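Local coordinates for cytolethal distending toxin protein B (Haemophilus ducreyi, PDB 1SR4) that forms the DNase I-like subunit of a bacterial genotoxin and probably damages the DNA of host cells, leading to cell-cycle arrest and apoptosis, at residues Ile111-Asp115 against Ser149-Ile154; Trp172-Phe178 against Leu215-His221. All blocks are in the same frame, centred on the assembly; numbering follows the deposited sequence.

Contact 1 of 2, residues Ile111-Asp115 against Ser149-Ile154; sequences IVHSD and SLIRNI
The backbones come closest where S114, just beyond the end of strand 108-112, passes L150 of helix 147-159 with CA atoms 4.0 Å apart, whereas V112 and I154 stand 6.3 Å apart. Three polar side chains of the helix grip the segment as it leaves the sheet. N153 reaches across with its amide, ND2 donating to H113 O at 2.7 Å; the N-H points almost straight at the oxygen, which lies in the amide plane, though the donor meets the carbonyl from a tilt of 26°. S149 OG takes the N-H of D115 at 2.9 Å. The chain of R152 starts extended and bends at chi3 (51°), which brings NH2 to D115 OD1 at 2.6 Å. In this salt bridge NH2 meets OD1 on its syn side, 33° out of the carboxylate plane, with the two flat groups moderately inclined to each other. Beneath the polar row, V112 CG1 lies 3.7 Å from N153 CB and also touches I154 CG1, and L150 CD1 sits 3.3 Å from V112 O. The contact thus fastens the end of an outermost strand of the six-stranded sheet to the helix lying on that sheet: L150 and I154 continue onto A124 of strand 124-129, I154 meets F135 of strand 132-138, and I151 packs on V174 of strand 171-175.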
ATOM      1  N   ILE B 111      25.719   0.422  -7.686  1.00 18.84           N
ATOM      2  CA  ILE B 111      25.757   0.334  -6.235  1.00 19.05           C
ATOM      3  C   ILE B 111      26.698   1.466  -5.831  1.00 18.62           C
ATOM      4  O   ILE B 111      27.826   1.533  -6.314  1.00 18.33           O
ATOM      5  CB  ILE B 111      26.334  -1.016  -5.716  1.00 20.50           C
ATOM      6  CG1 ILE B 111      25.320  -2.149  -5.899  1.00 22.69           C
ATOM      7  CG2 ILE B 111      26.663  -0.904  -4.241  1.00 19.38           C
ATOM      8  CD1 ILE B 111      25.263  -2.698  -7.302  1.00 27.07           C
ATOM      9  N   VAL B 112      26.236   2.371  -4.979  1.00 16.45           N
ATOM     10  CA  VAL B 112      27.075   3.482  -4.547  1.00 16.63           C
ATOM     11  C   VAL B 112      27.119   3.551  -3.026  1.00 17.29           C
ATOM     12  O   VAL B 112      26.075   3.584  -2.361  1.00 16.94           O
ATOM     13  CB  VAL B 112      26.561   4.823  -5.107  1.00 16.25           C
ATOM     14  CG1 VAL B 112      27.500   5.962  -4.718  1.00 14.25           C
ATOM     15  CG2 VAL B 112      26.469   4.739  -6.618  1.00 17.33           C
ATOM     16  N   HIS B 113      28.334   3.545  -2.479  1.00 17.37           N
ATOM     17  CA  HIS B 113      28.520   3.610  -1.035  1.00 17.78           C
ATOM     18  C   HIS B 113      28.661   5.038  -0.559  1.00 17.46           C
ATOM     19  O   HIS B 113      28.979   5.937  -1.345  1.00 17.30           O
ATOM     20  CB  HIS B 113      29.773   2.829  -0.621  1.00 18.38           C
ATOM     21  CG  HIS B 113      29.663   1.354  -0.844  1.00 20.55           C
ATOM     22  ND1 HIS B 113      29.922   0.763  -2.062  1.00 21.58           N
ATOM     23  CD2 HIS B 113      29.267   0.357  -0.016  1.00 20.30           C
ATOM     24  CE1 HIS B 113      29.686  -0.534  -1.976  1.00 23.24           C
ATOM     25  NE2 HIS B 113      29.287  -0.807  -0.745  1.00 21.91           N
ATOM     26  N   SER B 114      28.414   5.245   0.733  1.00 17.49           N
ATOM     27  CA  SER B 114      28.572   6.560   1.340  1.00 16.92           C
ATOM     28  C   SER B 114      30.023   6.554   1.856  1.00 18.28           C
ATOM     29  O   SER B 114      30.751   5.603   1.596  1.00 15.88           O
ATOM     30  CB  SER B 114      27.587   6.728   2.491  1.00 16.46           C
ATOM     31  OG  SER B 114      27.660   5.623   3.381  1.00 16.79           O
ATOM     32  N   ASP B 115      30.432   7.592   2.578  1.00 19.61           N
ATOM     33  CA  ASP B 115      31.799   7.662   3.102  1.00 21.82           C
ATOM     34  C   ASP B 115      32.135   6.523   4.062  1.00 22.18           C
ATOM     35  O   ASP B 115      31.297   6.091   4.855  1.00 19.39           O
ATOM     36  CB  ASP B 115      32.044   8.985   3.839  1.00 21.39           C
ATOM     37  CG  ASP B 115      32.314  10.148   2.895  1.00 25.71           C
ATOM     38  OD1 ASP B 115      32.575   9.906   1.697  1.00 26.01           O
ATOM     39  OD2 ASP B 115      32.279  11.309   3.363  1.00 29.39           O
ATOM     40  N   SER B 149      26.968  12.238   2.318  1.00 16.41           N
ATOM     41  CA  SER B 149      28.053  11.661   1.515  1.00 15.89           C
ATOM     42  C   SER B 149      27.506  10.650   0.508  1.00 14.54           C
ATOM     43  O   SER B 149      28.086  10.454  -0.562  1.00 14.26           O
ATOM     44  CB  SER B 149      29.150  11.020   2.398  1.00 17.21           C
ATOM     45  OG  SER B 149      28.701   9.894   3.112  1.00 17.67           O
ATOM     46  N   LEU B 150      26.381  10.021   0.829  1.00 14.42           N
ATOM     47  CA  LEU B 150      25.774   9.068  -0.105  1.00 16.39           C
ATOM     48  C   LEU B 150      25.304   9.847  -1.347  1.00 16.20           C
ATOM     49  O   LEU B 150      25.598   9.461  -2.474  1.00 17.26           O
ATOM     50  CB  LEU B 150      24.584   8.347   0.541  1.00 17.18           C
ATOM     51  CG  LEU B 150      23.945   7.210  -0.272  1.00 18.97           C
ATOM     52  CD1 LEU B 150      24.990   6.151  -0.574  1.00 18.16           C
ATOM     53  CD2 LEU B 150      22.781   6.594   0.507  1.00 17.07           C
ATOM     54  N   ILE B 151      24.591  10.949  -1.129  1.00 15.10           N
ATOM     55  CA  ILE B 151      24.100  11.789  -2.223  1.00 16.16           C
ATOM     56  C   ILE B 151      25.290  12.356  -3.023  1.00 16.48           C
ATOM     57  O   ILE B 151      25.286  12.339  -4.257  1.00 16.39           O
ATOM     58  CB  ILE B 151      23.241  12.975  -1.678  1.00 17.23           C
ATOM     59  CG1 ILE B 151      22.027  12.440  -0.899  1.00 18.52           C
ATOM     60  CG2 ILE B 151      22.794  13.889  -2.832  1.00 14.95           C
ATOM     61  CD1 ILE B 151      21.207  11.463  -1.662  1.00 22.10           C
ATOM     62  N   ARG B 152      26.306  12.860  -2.321  1.00 16.30           N
ATOM     63  CA  ARG B 152      27.492  13.394  -2.987  1.00 16.33           C
ATOM     64  C   ARG B 152      28.173  12.336  -3.853  1.00 17.15           C
ATOM     65  O   ARG B 152      28.555  12.613  -4.997  1.00 17.72           O
ATOM     66  CB  ARG B 152      28.492  13.951  -1.959  1.00 19.39           C
ATOM     67  CG  ARG B 152      29.842  14.364  -2.580  1.00 26.41           C
ATOM     68  CD  ARG B 152      30.816  14.917  -1.541  1.00 30.17           C
ATOM     69  NE  ARG B 152      30.953  14.026  -0.391  1.00 35.32           N
ATOM     70  CZ  ARG B 152      31.437  12.789  -0.453  1.00 36.22           C
ATOM     71  NH1 ARG B 152      31.838  12.293  -1.613  1.00 37.89           N
ATOM     72  NH2 ARG B 152      31.507  12.041   0.642  1.00 36.16           N
ATOM     73  N   ASN B 153      28.331  11.118  -3.338  1.00 16.05           N
ATOM     74  CA  ASN B 153      28.985  10.082  -4.131  1.00 14.31           C
ATOM     75  C   ASN B 153      28.150   9.719  -5.359  1.00 16.29           C
ATOM     76  O   ASN B 153      28.695   9.414  -6.420  1.00 16.36           O
ATOM     77  CB  ASN B 153      29.268   8.834  -3.291  1.00 15.47           C
ATOM     78  CG  ASN B 153      30.422   9.036  -2.318  1.00 17.68           C
ATOM     79  OD1 ASN B 153      31.165  10.006  -2.423  1.00 17.70           O
ATOM     80  ND2 ASN B 153      30.583   8.113  -1.378  1.00 18.00           N
ATOM     81  N   ILE B 154      26.828   9.743  -5.224  1.00 16.07           N
ATOM     82  CA  ILE B 154      25.970   9.442  -6.365  1.00 17.43           C
ATOM     83  C   ILE B 154      26.177  10.553  -7.395  1.00 17.94           C
ATOM     84  O   ILE B 154      26.338  10.288  -8.585  1.00 16.52           O
ATOM     85  CB  ILE B 154      24.473   9.370  -5.948  1.00 17.36           C
ATOM     86  CG1 ILE B 154      24.237   8.101  -5.109  1.00 15.04           C
ATOM     87  CG2 ILE B 154      23.573   9.389  -7.188  1.00 16.12           C
ATOM     88  CD1 ILE B 154      22.852   8.012  -4.503  1.00 13.30           C
TER

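Contact 2 of 2, residues Trp172-Phe178 against Leu215-His221; sequences WMVVGDF and LDYAILH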
ATOM      1  N   TRP B 172      18.905  11.312 -12.499  1.00 15.75           N
ATOM      2  CA  TRP B 172      18.873  10.296 -11.451  1.00 15.13           C
ATOM      3  C   TRP B 172      17.977  10.735 -10.295  1.00 16.27           C
ATOM      4  O   TRP B 172      17.837  11.927 -10.027  1.00 16.14           O
ATOM      5  CB  TRP B 172      20.278   9.953 -10.932  1.00 13.31           C
ATOM      6  CG  TRP B 172      21.166  11.111 -10.555  1.00 15.16           C
ATOM      7  CD1 TRP B 172      22.082  11.732 -11.354  1.00 15.77           C
ATOM      8  CD2 TRP B 172      21.276  11.730  -9.267  1.00 15.26           C
ATOM      9  NE1 TRP B 172      22.762  12.690 -10.642  1.00 17.42           N
ATOM     10  CE2 TRP B 172      22.287  12.710  -9.358  1.00 14.76           C
ATOM     11  CE3 TRP B 172      20.616  11.553  -8.041  1.00 16.38           C
ATOM     12  CZ2 TRP B 172      22.663  13.508  -8.275  1.00 16.44           C
ATOM     13  CZ3 TRP B 172      20.990  12.352  -6.956  1.00 16.15           C
ATOM     14  CH2 TRP B 172      22.005  13.315  -7.086  1.00 18.28           C
ATOM     15  N   MET B 173      17.379   9.750  -9.630  1.00 14.66           N
ATOM     16  CA  MET B 173      16.447   9.959  -8.527  1.00 15.52           C
ATOM     17  C   MET B 173      16.792   8.984  -7.391  1.00 15.10           C
ATOM     18  O   MET B 173      16.848   7.779  -7.608  1.00 15.31           O
ATOM     19  CB  MET B 173      15.050   9.650  -9.046  1.00 17.01           C
ATOM     20  CG  MET B 173      13.943  10.410  -8.426  1.00 22.96           C
ATOM     21  SD  MET B 173      12.395   9.922  -9.218  1.00 23.91           S
ATOM     22  CE  MET B 173      11.311  10.351  -7.956  1.00 20.03           C
ATOM     23  N   VAL B 174      17.003   9.510  -6.189  1.00 14.43           N
ATOM     24  CA  VAL B 174      17.346   8.703  -5.021  1.00 13.45           C
ATOM     25  C   VAL B 174      16.096   8.709  -4.137  1.00 13.74           C
ATOM     26  O   VAL B 174      15.701   9.752  -3.628  1.00 13.32           O
ATOM     27  CB  VAL B 174      18.547   9.326  -4.281  1.00 12.71           C
ATOM     28  CG1 VAL B 174      18.913   8.484  -3.074  1.00 13.78           C
ATOM     29  CG2 VAL B 174      19.723   9.436  -5.243  1.00 12.85           C
ATOM     30  N   VAL B 175      15.483   7.541  -3.969  1.00 14.93           N
ATOM     31  CA  VAL B 175      14.225   7.411  -3.226  1.00 13.68           C
ATOM     32  C   VAL B 175      14.271   6.399  -2.088  1.00 12.40           C
ATOM     33  O   VAL B 175      14.720   5.272  -2.267  1.00 11.24           O
ATOM     34  CB  VAL B 175      13.101   6.966  -4.181  1.00 15.30           C
ATOM     35  CG1 VAL B 175      11.749   7.029  -3.483  1.00 14.15           C
ATOM     36  CG2 VAL B 175      13.133   7.836  -5.445  1.00 15.03           C
ATOM     37  N   GLY B 176      13.765   6.781  -0.925  1.00 12.18           N
ATOM     38  CA  GLY B 176      13.778   5.831   0.161  1.00 11.62           C
ATOM     39  C   GLY B 176      13.579   6.426   1.530  1.00 11.08           C
ATOM     40  O   GLY B 176      13.018   7.506   1.681  1.00 11.06           O
ATOM     41  N   ASP B 177      14.055   5.693   2.526  1.00 11.02           N
ATOM     42  CA  ASP B 177      13.940   6.075   3.928  1.00 10.11           C
ATOM     43  C   ASP B 177      15.217   6.810   4.321  1.00 11.48           C
ATOM     44  O   ASP B 177      16.258   6.173   4.580  1.00 10.68           O
ATOM     45  CB  ASP B 177      13.758   4.799   4.745  1.00  9.72           C
ATOM     46  CG  ASP B 177      13.546   5.051   6.229  1.00 13.27           C
ATOM     47  OD1 ASP B 177      13.809   6.178   6.722  1.00 12.94           O
ATOM     48  OD2 ASP B 177      13.117   4.083   6.901  1.00 12.64           O
ATOM     49  N   PHE B 178      15.139   8.144   4.349  1.00 10.40           N
ATOM     50  CA  PHE B 178      16.281   8.982   4.701  1.00 11.19           C
ATOM     51  C   PHE B 178      16.476   9.132   6.198  1.00 12.10           C
ATOM     52  O   PHE B 178      17.524   9.584   6.653  1.00 11.87           O
ATOM     53  CB  PHE B 178      16.143  10.361   4.050  1.00 11.03           C
ATOM     54  CG  PHE B 178      16.450  10.355   2.582  1.00 13.29           C
ATOM     55  CD1 PHE B 178      17.748  10.559   2.134  1.00 13.01           C
ATOM     56  CD2 PHE B 178      15.445  10.119   1.645  1.00 12.22           C
ATOM     57  CE1 PHE B 178      18.054  10.534   0.775  1.00 13.36           C
ATOM     58  CE2 PHE B 178      15.741  10.090   0.283  1.00 13.40           C
ATOM     59  CZ  PHE B 178      17.052  10.300  -0.151  1.00 11.84           C
ATOM     60  N   LEU B 215       9.928  10.833   6.879  1.00 12.03           N
ATOM     61  CA  LEU B 215      11.206  10.136   6.699  1.00 10.55           C
ATOM     62  C   LEU B 215      11.442   9.550   5.304  1.00 10.50           C
ATOM     63  O   LEU B 215      12.578   9.235   4.945  1.00 11.20           O
ATOM     64  CB  LEU B 215      11.288   8.991   7.711  1.00 11.13           C
ATOM     65  CG  LEU B 215      11.004   9.309   9.191  1.00 12.94           C
ATOM     66  CD1 LEU B 215      10.878   8.001   9.979  1.00 10.22           C
ATOM     67  CD2 LEU B 215      12.125  10.207   9.769  1.00 12.45           C
ATOM     68  N   ASP B 216      10.371   9.414   4.529  1.00  9.12           N
ATOM     69  CA  ASP B 216      10.430   8.801   3.209  1.00  9.21           C
ATOM     70  C   ASP B 216      10.132   9.789   2.100  1.00 10.48           C
ATOM     71  O   ASP B 216       9.033  10.343   2.021  1.00  8.25           O
ATOM     72  CB  ASP B 216       9.424   7.657   3.168  1.00 10.22           C
ATOM     73  CG  ASP B 216       9.635   6.668   4.305  1.00 12.27           C
ATOM     74  OD1 ASP B 216      10.572   5.839   4.199  1.00 11.26           O
ATOM     75  OD2 ASP B 216       8.875   6.736   5.308  1.00 10.98           O
ATOM     76  N   TYR B 217      11.118  10.007   1.238  1.00 10.46           N
ATOM     77  CA  TYR B 217      10.936  10.942   0.148  1.00 10.56           C
ATOM     78  C   TYR B 217      12.015  10.733  -0.900  1.00 10.50           C
ATOM     79  O   TYR B 217      12.628   9.665  -0.969  1.00 10.46           O
ATOM     80  CB  TYR B 217      10.930  12.392   0.675  1.00  7.33           C
ATOM     81  CG  TYR B 217      12.046  12.726   1.648  1.00  7.99           C
ATOM     82  CD1 TYR B 217      13.249  13.279   1.206  1.00  8.29           C
ATOM     83  CD2 TYR B 217      11.890  12.504   3.022  1.00  9.01           C
ATOM     84  CE1 TYR B 217      14.278  13.609   2.114  1.00  9.43           C
ATOM     85  CE2 TYR B 217      12.905  12.824   3.934  1.00  7.00           C
ATOM     86  CZ  TYR B 217      14.095  13.371   3.473  1.00  9.56           C
ATOM     87  OH  TYR B 217      15.109  13.652   4.364  1.00 10.17           O
ATOM     88  N   ALA B 218      12.234  11.737  -1.730  1.00 10.00           N
ATOM     89  CA  ALA B 218      13.230  11.604  -2.778  1.00 11.32           C
ATOM     90  C   ALA B 218      14.087  12.845  -2.981  1.00 11.47           C
ATOM     91  O   ALA B 218      13.751  13.942  -2.525  1.00 12.84           O
ATOM     92  CB  ALA B 218      12.528  11.247  -4.097  1.00 10.58           C
ATOM     93  N   ILE B 219      15.219  12.650  -3.647  1.00 12.78           N
ATOM     94  CA  ILE B 219      16.087  13.749  -4.021  1.00 13.28           C
ATOM     95  C   ILE B 219      16.472  13.423  -5.461  1.00 14.16           C
ATOM     96  O   ILE B 219      16.812  12.274  -5.785  1.00 12.89           O
ATOM     97  CB  ILE B 219      17.345  13.889  -3.123  1.00 15.00           C
ATOM     98  CG1 ILE B 219      18.156  15.098  -3.609  1.00 15.81           C
ATOM     99  CG2 ILE B 219      18.189  12.624  -3.158  1.00 16.28           C
ATOM    100  CD1 ILE B 219      19.145  15.651  -2.581  1.00 15.78           C
ATOM    101  N   LEU B 220      16.400  14.406  -6.344  1.00 12.59           N
ATOM    102  CA  LEU B 220      16.725  14.097  -7.731  1.00 15.05           C
ATOM    103  C   LEU B 220      17.547  15.128  -8.471  1.00 14.16           C
ATOM    104  O   LEU B 220      17.678  16.263  -8.037  1.00 14.13           O
ATOM    105  CB  LEU B 220      15.439  13.845  -8.512  1.00 15.08           C
ATOM    106  CG  LEU B 220      14.434  14.985  -8.641  1.00 16.92           C
ATOM    107  CD1 LEU B 220      14.822  15.901  -9.800  1.00 17.87           C
ATOM    108  CD2 LEU B 220      13.051  14.392  -8.913  1.00 19.97           C
ATOM    109  N   HIS B 221      18.123  14.694  -9.583  1.00 14.95           N
ATOM    110  CA  HIS B 221      18.890  15.576 -10.443  1.00 16.84           C
ATOM    111  C   HIS B 221      18.263  15.410 -11.823  1.00 17.20           C
ATOM    112  O   HIS B 221      18.261  14.310 -12.381  1.00 16.57           O
ATOM    113  CB  HIS B 221      20.369  15.175 -10.512  1.00 17.80           C
ATOM    114  CG  HIS B 221      21.108  15.854 -11.626  1.00 20.13           C
ATOM    115  ND1 HIS B 221      21.276  17.221 -11.680  1.00 19.95           N
ATOM    116  CD2 HIS B 221      21.640  15.366 -12.773  1.00 19.65           C
ATOM    117  CE1 HIS B 221      21.873  17.548 -12.813  1.00 19.53           C
ATOM    118  NE2 HIS B 221      22.105  16.441 -13.494  1.00 19.85           N
TER
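V174 and I219 form the apolar centre, an antiparallel hydrogen-bonded pair whose side chains lie side by side with V174 CB 3.5 Å from I219 CG2. F178 joins them through CZ, and its ring makes an offset stack on Y217, centroids 4.8 Å apart and planes at 16°. At the far end of this face H221 CB sits over the five-membered ring of W172, 3.5 Å from its centroid, a CH-pi contact. On the reverse face M173 CG meets L220 CB at 3.7 Å and V175 CG2 meets A218 CB at the same distance. Seven backbone bonds tie the segments, ending with F178 N to L215 O at 2.8 Å after the corner at G176. On that same reverse face, at the end near the corner, D177 and D216 pair as the acidic edge: D216 OD1 is 4.1 Å from D177 OD2, their carboxylate planes 61° apart. N11 donates to D177, while T208 and H252 hold D216 through OD2. An apolar core thus gives way to paired acids beside a histidine, consistent with the active-site end of a DNase I-like fold, where D216 probably orients H252.

How the contacts relate
The two contacts worked through here share one six-stranded sheet, their centres about 13 Å apart. Contact 1 closes before contact 2 opens, and helix 147-159 is followed in the chain by strand 171-175, the next regular element. That helix, one half of contact 1, also touches contact 2: I154 CD1 reaches V174 CG2 at 3.5 Å, and I151 CD1 reaches I219 CG2 at 3.6 Å. One helix therefore packs on the inner strand pair of contact 2 while also holding the end of edge strand 108-112 in contact 1. Contact 1 is partly buried, contact 2 almost entirely buried. Such helix-covered sheets form the layered DNase I-like fold, here probably supporting the nuclease site near D177 and D216.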